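Local coordinates for catechol 1,2-dioxygenase (Pseudomonas putida, PDB 2AZQ), which probably uses a ferric iron to cleave the ring of catechol with dioxygen, giving cis,cis-muconate in the beta-ketoadipate pathway, at residues 35-38 / 39-43; 58-61 / 62-66. One frame throughout, in Å; residues are numbered along the deposited sequence.

Contact 1 (35-38 / 39-43); sequences LRVL and QDTAR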
ATOM      1  N   LEU A  35       0.086   0.311 -17.446  1.00  4.49           N
ATOM      2  CA  LEU A  35      -0.335   1.374 -18.384  1.00  5.62           C
ATOM      3  C   LEU A  35      -1.772   1.704 -17.956  1.00  5.44           C
ATOM      4  O   LEU A  35      -2.166   2.865 -17.809  1.00  4.48           O
ATOM      5  CB  LEU A  35      -0.317   0.886 -19.852  1.00  3.86           C
ATOM      6  CG  LEU A  35      -0.346   1.858 -21.054  1.00  4.68           C
ATOM      7  CD1 LEU A  35      -0.605   1.124 -22.389  1.00  2.00           C
ATOM      8  CD2 LEU A  35      -1.427   2.868 -20.848  1.00  6.71           C
ATOM      9  N   ARG A  36      -2.534   0.651 -17.721  1.00  5.35           N
ATOM     10  CA  ARG A  36      -3.918   0.774 -17.308  1.00  7.57           C
ATOM     11  C   ARG A  36      -4.067   1.412 -15.908  1.00  8.61           C
ATOM     12  O   ARG A  36      -4.802   2.399 -15.761  1.00  7.14           O
ATOM     13  CB  ARG A  36      -4.562  -0.623 -17.378  1.00  7.88           C
ATOM     14  CG  ARG A  36      -6.011  -0.730 -16.963  1.00  7.09           C
ATOM     15  CD  ARG A  36      -6.898   0.239 -17.670  1.00  7.07           C
ATOM     16  NE  ARG A  36      -8.297  -0.002 -17.307  1.00 10.02           N
ATOM     17  CZ  ARG A  36      -9.142  -0.798 -17.967  1.00  8.45           C
ATOM     18  NH1 ARG A  36      -8.751  -1.446 -19.051  1.00  9.26           N
ATOM     19  NH2 ARG A  36     -10.372  -0.985 -17.510  1.00  7.48           N
ATOM     20  N   VAL A  37      -3.377   0.869 -14.895  1.00  7.89           N
ATOM     21  CA  VAL A  37      -3.467   1.425 -13.538  1.00  8.29           C
ATOM     22  C   VAL A  37      -3.177   2.929 -13.549  1.00  9.55           C
ATOM     23  O   VAL A  37      -3.767   3.693 -12.767  1.00  9.04           O
ATOM     24  CB  VAL A  37      -2.485   0.727 -12.557  1.00  9.03           C
ATOM     25  CG1 VAL A  37      -2.515   1.413 -11.211  1.00 10.80           C
ATOM     26  CG2 VAL A  37      -2.891  -0.694 -12.334  1.00 10.43           C
ATOM     27  N   LEU A  38      -2.277   3.363 -14.437  1.00  9.79           N
ATOM     28  CA  LEU A  38      -1.956   4.792 -14.529  1.00 10.11           C
ATOM     29  C   LEU A  38      -3.029   5.666 -15.209  1.00 11.55           C
ATOM     30  O   LEU A  38      -3.285   6.770 -14.752  1.00 10.65           O
ATOM     31  CB  LEU A  38      -0.602   5.000 -15.224  1.00  6.05           C
ATOM     32  CG  LEU A  38       0.668   4.602 -14.460  1.00  5.57           C
ATOM     33  CD1 LEU A  38       1.859   4.626 -15.436  1.00  2.88           C
ATOM     34  CD2 LEU A  38       0.886   5.522 -13.254  1.00  2.00           C
ATOM     35  N   GLN A  39      -3.650   5.173 -16.286  1.00 13.25           N
ATOM     36  CA  GLN A  39      -4.682   5.923 -17.011  1.00 14.98           C
ATOM     37  C   GLN A  39      -5.909   6.089 -16.143  1.00 15.10           C
ATOM     38  O   GLN A  39      -6.562   7.140 -16.176  1.00 16.74           O
ATOM     39  CB  GLN A  39      -5.142   5.199 -18.269  1.00 17.68           C
ATOM     40  CG  GLN A  39      -4.101   4.852 -19.298  1.00 21.91           C
ATOM     41  CD  GLN A  39      -4.745   4.162 -20.488  1.00 24.31           C
ATOM     42  OE1 GLN A  39      -5.647   4.720 -21.123  1.00 27.47           O
ATOM     43  NE2 GLN A  39      -4.308   2.947 -20.784  1.00 24.01           N
ATOM     44  N   ASP A  40      -6.247   5.032 -15.403  1.00 13.06           N
ATOM     45  CA  ASP A  40      -7.401   5.076 -14.515  1.00 11.96           C
ATOM     46  C   ASP A  40      -7.109   5.976 -13.313  1.00 11.66           C
ATOM     47  O   ASP A  40      -7.901   6.860 -12.995  1.00 12.94           O
ATOM     48  CB  ASP A  40      -7.772   3.678 -14.014  1.00 11.38           C
ATOM     49  CG  ASP A  40      -8.348   2.784 -15.104  1.00 10.73           C
ATOM     50  OD1 ASP A  40      -8.716   1.631 -14.802  1.00  8.47           O
ATOM     51  OD2 ASP A  40      -8.436   3.233 -16.261  1.00 11.97           O
ATOM     52  N   THR A  41      -5.975   5.771 -12.649  1.00 10.69           N
ATOM     53  CA  THR A  41      -5.653   6.597 -11.496  1.00  9.72           C
ATOM     54  C   THR A  41      -5.749   8.075 -11.859  1.00 10.34           C
ATOM     55  O   THR A  41      -6.318   8.881 -11.116  1.00 10.89           O
ATOM     56  CB  THR A  41      -4.253   6.251 -10.950  1.00  8.08           C
ATOM     57  OG1 THR A  41      -4.308   4.959 -10.344  1.00  5.27           O
ATOM     58  CG2 THR A  41      -3.806   7.256  -9.895  1.00  7.59           C
ATOM     59  N   ALA A  42      -5.212   8.419 -13.019  1.00  9.64           N
ATOM     60  CA  ALA A  42      -5.248   9.779 -13.512  1.00 10.49           C
ATOM     61  C   ALA A  42      -6.686  10.299 -13.680  1.00 11.44           C
ATOM     62  O   ALA A  42      -6.972  11.460 -13.366  1.00  9.93           O
ATOM     63  CB  ALA A  42      -4.517   9.852 -14.831  1.00 10.76           C
ATOM     64  N   ARG A  43      -7.584   9.450 -14.187  1.00 12.43           N
ATOM     65  CA  ARG A  43      -8.978   9.850 -14.375  1.00 13.35           C
ATOM     66  C   ARG A  43      -9.703  10.108 -13.060  1.00 10.91           C
ATOM     67  O   ARG A  43     -10.502  11.025 -12.981  1.00  9.68           O
ATOM     68  CB  ARG A  43      -9.758   8.806 -15.158  1.00 18.45           C
ATOM     69  CG  ARG A  43      -9.363   8.640 -16.577  1.00 24.70           C
ATOM     70  CD  ARG A  43      -9.916   7.326 -17.140  1.00 30.41           C
ATOM     71  NE  ARG A  43      -9.301   7.037 -18.434  1.00 37.27           N
ATOM     72  CZ  ARG A  43      -9.372   5.871 -19.074  1.00 40.62           C
ATOM     73  NH1 ARG A  43     -10.040   4.853 -18.541  1.00 42.58           N
ATOM     74  NH2 ARG A  43      -8.762   5.723 -20.250  1.00 42.62           N
TER
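Arg36 and Asp40 form an i to i+4 salt bridge on one turn of helix 28-49. Arg36 NE donates to Asp40 OD1 at 3.0 Å, with an N-H...O angle of 161°. The oxygen lies in the guanidinium plane, at its edge. Arg36 NE comes in on the syn side of OD1 but tilted out of the carboxylate plane, and the two planes are 64° apart. The Arg36 chain is bent at chi2 (53°), which turns NE along the helix toward Asp40. The other oxygen, Asp40 OD2, is 3.2 Å from Arg43 NH1. This pairing is of charges alone, since OD2 lies well out of that guanidinium plane. One carboxylate thus serves two arginines. Arg36 NH2 has a further partner across the dimer interface, Asp47 of the second subunit. Leu38 and Ala42 instead face helix 9-19, where they meet Val18 and Phe15. Thr41 reaches both Ile80 of the second subunit and the bound phospholipid. Behind these side chains run the helical backbone bonds, among them Asp40 N to Arg36 O at 3.0 Å. Val37 O takes two donors from opposite faces of its carbonyl plane: Thr41 N at 3.0 Å and Thr41 OG1 at 2.8 Å.

Contact 2 (58-61 / 62-66); sequences AVDY and LNRLG. With PCF (1,2-diacyl-sn-glycero-3-phoshocholine), chain C.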
ATOM      1  N   ALA A  58      -3.267   9.793   1.071  1.00  2.00           N
ATOM      2  CA  ALA A  58      -3.532   8.445   0.581  1.00  3.52           C
ATOM      3  C   ALA A  58      -2.197   7.689   0.474  1.00  5.77           C
ATOM      4  O   ALA A  58      -2.073   6.542   0.928  1.00  5.33           O
ATOM      5  CB  ALA A  58      -4.209   8.499  -0.778  1.00  2.19           C
ATOM      6  N   VAL A  59      -1.199   8.325  -0.140  1.00  5.41           N
ATOM      7  CA  VAL A  59       0.106   7.700  -0.256  1.00  5.45           C
ATOM      8  C   VAL A  59       0.628   7.355   1.158  1.00  6.30           C
ATOM      9  O   VAL A  59       1.158   6.256   1.388  1.00  5.36           O
ATOM     10  CB  VAL A  59       1.109   8.631  -0.990  1.00  5.51           C
ATOM     11  CG1 VAL A  59       2.520   8.053  -0.899  1.00  4.21           C
ATOM     12  CG2 VAL A  59       0.684   8.809  -2.464  1.00  3.78           C
ATOM     13  N   ASP A  60       0.465   8.281   2.107  1.00  5.14           N
ATOM     14  CA  ASP A  60       0.917   8.028   3.472  1.00  3.22           C
ATOM     15  C   ASP A  60       0.070   6.971   4.205  1.00  2.57           C
ATOM     16  O   ASP A  60       0.603   6.144   4.944  1.00  3.63           O
ATOM     17  CB  ASP A  60       0.975   9.338   4.254  1.00  4.15           C
ATOM     18  CG  ASP A  60       1.310   9.123   5.710  1.00  5.57           C
ATOM     19  OD1 ASP A  60       0.386   8.910   6.521  1.00  6.92           O
ATOM     20  OD2 ASP A  60       2.507   9.136   6.041  1.00  8.52           O
ATOM     21  N   TYR A  61      -1.242   6.994   4.010  1.00  2.24           N
ATOM     22  CA  TYR A  61      -2.108   5.990   4.611  1.00  2.83           C
ATOM     23  C   TYR A  61      -1.586   4.641   4.128  1.00  3.40           C
ATOM     24  O   TYR A  61      -1.485   3.678   4.883  1.00  4.10           O
ATOM     25  CB  TYR A  61      -3.528   6.165   4.104  1.00  2.00           C
ATOM     26  CG  TYR A  61      -4.433   5.029   4.464  1.00  3.28           C
ATOM     27  CD1 TYR A  61      -4.957   4.900   5.759  1.00  5.64           C
ATOM     28  CD2 TYR A  61      -4.788   4.077   3.509  1.00  2.00           C
ATOM     29  CE1 TYR A  61      -5.834   3.840   6.083  1.00  4.70           C
ATOM     30  CE2 TYR A  61      -5.649   3.020   3.815  1.00  2.00           C
ATOM     31  CZ  TYR A  61      -6.169   2.909   5.089  1.00  4.36           C
ATOM     32  OH  TYR A  61      -7.032   1.880   5.358  1.00  4.17           O
ATOM     33  N   LEU A  62      -1.252   4.598   2.845  1.00  4.02           N
ATOM     34  CA  LEU A  62      -0.738   3.406   2.187  1.00  4.94           C
ATOM     35  C   LEU A  62       0.558   2.892   2.828  1.00  5.15           C
ATOM     36  O   LEU A  62       0.873   1.699   2.749  1.00  4.62           O
ATOM     37  CB  LEU A  62      -0.496   3.725   0.728  1.00  6.96           C
ATOM     38  CG  LEU A  62      -0.825   2.654  -0.293  1.00  8.54           C
ATOM     39  CD1 LEU A  62      -2.333   2.469  -0.344  1.00  7.60           C
ATOM     40  CD2 LEU A  62      -0.314   3.113  -1.655  1.00  9.99           C
ATOM     41  N   ASN A  63       1.333   3.789   3.434  1.00  4.84           N
ATOM     42  CA  ASN A  63       2.534   3.336   4.107  1.00  4.64           C
ATOM     43  C   ASN A  63       2.143   2.703   5.402  1.00  4.45           C
ATOM     44  O   ASN A  63       2.706   1.690   5.789  1.00  4.41           O
ATOM     45  CB  ASN A  63       3.510   4.459   4.422  1.00  5.03           C
ATOM     46  CG  ASN A  63       4.444   4.731   3.283  1.00  5.61           C
ATOM     47  OD1 ASN A  63       4.832   3.813   2.549  1.00  2.78           O
ATOM     48  ND2 ASN A  63       4.835   5.989   3.134  1.00  6.50           N
ATOM     49  N   ARG A  64       1.178   3.301   6.083  1.00  3.30           N
ATOM     50  CA  ARG A  64       0.755   2.752   7.353  1.00  5.16           C
ATOM     51  C   ARG A  64      -0.025   1.447   7.165  1.00  6.55           C
ATOM     52  O   ARG A  64       0.110   0.530   7.996  1.00  6.17           O
ATOM     53  CB  ARG A  64      -0.029   3.815   8.136  1.00  4.93           C
ATOM     54  CG  ARG A  64       0.840   5.062   8.272  1.00  6.57           C
ATOM     55  CD  ARG A  64       0.276   6.235   9.046  1.00  7.87           C
ATOM     56  NE  ARG A  64      -0.907   6.861   8.475  1.00 10.65           N
ATOM     57  CZ  ARG A  64      -2.158   6.464   8.696  1.00 13.50           C
ATOM     58  NH1 ARG A  64      -2.411   5.424   9.481  1.00 12.66           N
ATOM     59  NH2 ARG A  64      -3.169   7.130   8.147  1.00 15.23           N
ATOM     60  N   LEU A  65      -0.799   1.337   6.072  1.00  6.07           N
ATOM     61  CA  LEU A  65      -1.551   0.112   5.840  1.00  6.47           C
ATOM     62  C   LEU A  65      -0.538  -0.965   5.610  1.00  6.66           C
ATOM     63  O   LEU A  65      -0.713  -2.096   6.049  1.00  6.92           O
ATOM     64  CB  LEU A  65      -2.455   0.173   4.607  1.00  6.93           C
ATOM     65  CG  LEU A  65      -3.236  -1.153   4.605  1.00  7.19           C
ATOM     66  CD1 LEU A  65      -4.196  -1.143   5.811  1.00  7.19           C
ATOM     67  CD2 LEU A  65      -3.987  -1.374   3.314  1.00  7.46           C
ATOM     68  N   GLY A  66       0.530  -0.606   4.912  1.00  6.46           N
ATOM     69  CA  GLY A  66       1.583  -1.564   4.648  1.00  4.63           C
ATOM     70  C   GLY A  66       2.322  -1.985   5.902  1.00  4.39           C
ATOM     71  O   GLY A  66       2.493  -3.175   6.149  1.00  5.44           O
TER
HETATM   72  N   PCF C 954      -6.645  15.378  11.980  1.00 64.55           N
HETATM   73  P   PCF C 954      -9.187  14.226   8.069  1.00 67.77           P
HETATM   74  O11 PCF C 954      -9.051  13.336   6.725  1.00 62.14           O
HETATM   75  O12 PCF C 954      -9.778  15.538   7.717  1.00 64.32           O
HETATM   76  O13 PCF C 954      -7.644  14.432   8.489  1.00 66.08           O
HETATM   77  O14 PCF C 954      -9.897  13.408   9.079  1.00 66.15           O
HETATM   78  C11 PCF C 954      -7.222  15.299   9.547  1.00 65.12           C
HETATM   79  C12 PCF C 954      -7.166  14.545  10.881  1.00 64.25           C
HETATM   80  C13 PCF C 954      -5.252  15.775  11.720  1.00 62.64           C
HETATM   81  C14 PCF C 954      -7.470  16.583  12.160  1.00 63.24           C
HETATM   82  C15 PCF C 954      -6.679  14.594  13.224  1.00 64.09           C
HETATM   83  C1  PCF C 954      -8.040  12.316   6.704  1.00 53.94           C
HETATM   84  C2  PCF C 954      -8.232  11.207   5.651  1.00 48.58           C
HETATM   85  C3  PCF C 954      -8.334  11.722   4.215  1.00 46.04           C
HETATM   86  O31 PCF C 954      -7.579  12.929   3.980  1.00 48.18           O
HETATM   87  O32 PCF C 954      -7.242  14.499   2.415  1.00 48.65           O
HETATM   88  C31 PCF C 954      -7.714  13.395   2.715  1.00 47.96           C
HETATM   89  C32 PCF C 954      -8.576  12.580   1.750  1.00 43.94           C
HETATM   90  C33 PCF C 954      -8.012  11.184   1.514  1.00 38.88           C
HETATM   91  C34 PCF C 954      -8.917  10.343   0.593  1.00 35.34           C
HETATM   92  C35 PCF C 954      -8.151   9.267  -0.163  1.00 30.06           C
HETATM   93  C36 PCF C 954      -8.468   9.426  -1.651  1.00 29.59           C
HETATM   94  C37 PCF C 954      -7.192   9.199  -2.463  1.00 29.44           C
HETATM   95  C38 PCF C 954      -7.459   8.986  -3.948  1.00 28.45           C
HETATM   96  C39 PCF C 954      -6.064   8.725  -4.508  1.00 28.32           C
HETATM   97  C40 PCF C 954      -6.130   7.950  -5.824  1.00 26.63           C
HETATM   98  C41 PCF C 954      -4.752   7.434  -6.239  1.00 25.96           C
HETATM   99  C42 PCF C 954      -4.058   6.628  -5.136  1.00 24.83           C
HETATM  100  C43 PCF C 954      -2.977   5.745  -5.759  1.00 25.17           C
HETATM  101  O21 PCF C 954      -7.122  10.316   5.871  1.00 43.84           O
HETATM  102  O22 PCF C 954      -6.215   8.313   5.730  1.00 43.41           O
HETATM  103  C21 PCF C 954      -7.185   9.016   5.476  1.00 42.18           C
HETATM  104  C22 PCF C 954      -8.388   8.370   4.778  1.00 40.76           C
HETATM  105  C23 PCF C 954      -7.807   7.530   3.621  1.00 37.31           C
HETATM  106  C24 PCF C 954      -8.504   6.191   3.323  1.00 35.15           C
HETATM  107  C25 PCF C 954      -8.422   5.733   1.857  1.00 34.26           C
HETATM  108  C26 PCF C 954      -6.991   5.782   1.291  1.00 35.63           C
HETATM  109  C27 PCF C 954      -6.905   5.320  -0.168  1.00 34.02           C
HETATM  110  C28 PCF C 954      -6.418   3.885  -0.375  1.00 34.45           C
HETATM  111  C29 PCF C 954      -5.778   3.827  -1.766  1.00 34.07           C
HETATM  112  C30 PCF C 954      -5.719   2.396  -2.329  1.00 34.00           C
HETATM  113  C44 PCF C 954      -1.810   5.442  -4.823  1.00 26.07           C
HETATM  114  C45 PCF C 954      -0.860   4.690  -5.516  1.00 26.97           C
HETATM  115  C46 PCF C 954       0.467   4.661  -5.098  1.00 26.25           C
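This turn of helix 52-68 forms part of the phospholipid pocket, where Tyr61 and Leu62 meet the acyl chains and Arg64 pairs with Asp60. The Tyr61 ring lies against the lipid, with PCF C24 4.1 Å above the centre of one face. Its CG is anti to the backbone N (chi1 169°), which carries the ring out beside the acyl chain. Leu62 extends the apolar wall with both methyls. Leu62 CD1 is 3.9 Å from PCF C30, and its CD2 touches PCF C46 on the other chain. Ala58 CB packs on that second chain too, 3.5 Å from PCF C37. Next to this greasy surface is a charged pair. Arg64 NE donates to Asp60 OD1 at 3.1 Å, with an N-H...O angle of 154°. The oxygen sits at the guanidinium edge, near its plane, and is met on its syn side, with the donor tilted out of the carboxylate plane. A bend at chi3 folds the Arg64 head back over Tyr61, placing one guanidinium face over Tyr61 CA. The guanidinium stands nearly upright to the Tyr61 ring, at 81°, and Arg64 NH2 comes to the ring edge, 3.7 Å from Tyr61 CD1. Glu207 of helix 204-212 takes a salt bridge from the same NH2. Were Arg64 replaced by an alanine, Asp60 and Glu207 would probably both lose their shared cationic mate and the edge of the Tyr61 ring would be uncovered. The Tyr61 hydroxyl is hydrogen-bonded to Pro204 O, a second tie to helix 204-212. Leu65 runs beside the ring, its CB near Tyr61 CE2. In the backbone, Asp60 O accepts from both Arg64 N and Asn63 N. The next carbonyl along, Tyr61 O, receives Leu65 N at 2.7 Å.

Overall arrangement
Contacts 1 and 2 lie on consecutive helices, 28-49 and 52-68, within the N-terminal family region of the enzyme. Contact 1 comes first along the chain and closes before contact 2 opens. Their centres are about 19 Å apart and their nearest atoms about 9 Å apart, so they do not touch. Bound phospholipid connects them: Thr41 of 35-43 and Ala58, Tyr61 and Leu62 of 58-66 all belong to its pocket. Both contacts also meet the second subunit, so these helices take part in the dimer interface. Contact 2 additionally reaches helix 204-212. The ferric iron is held elsewhere, by Tyr163, Tyr197, His221 and His223.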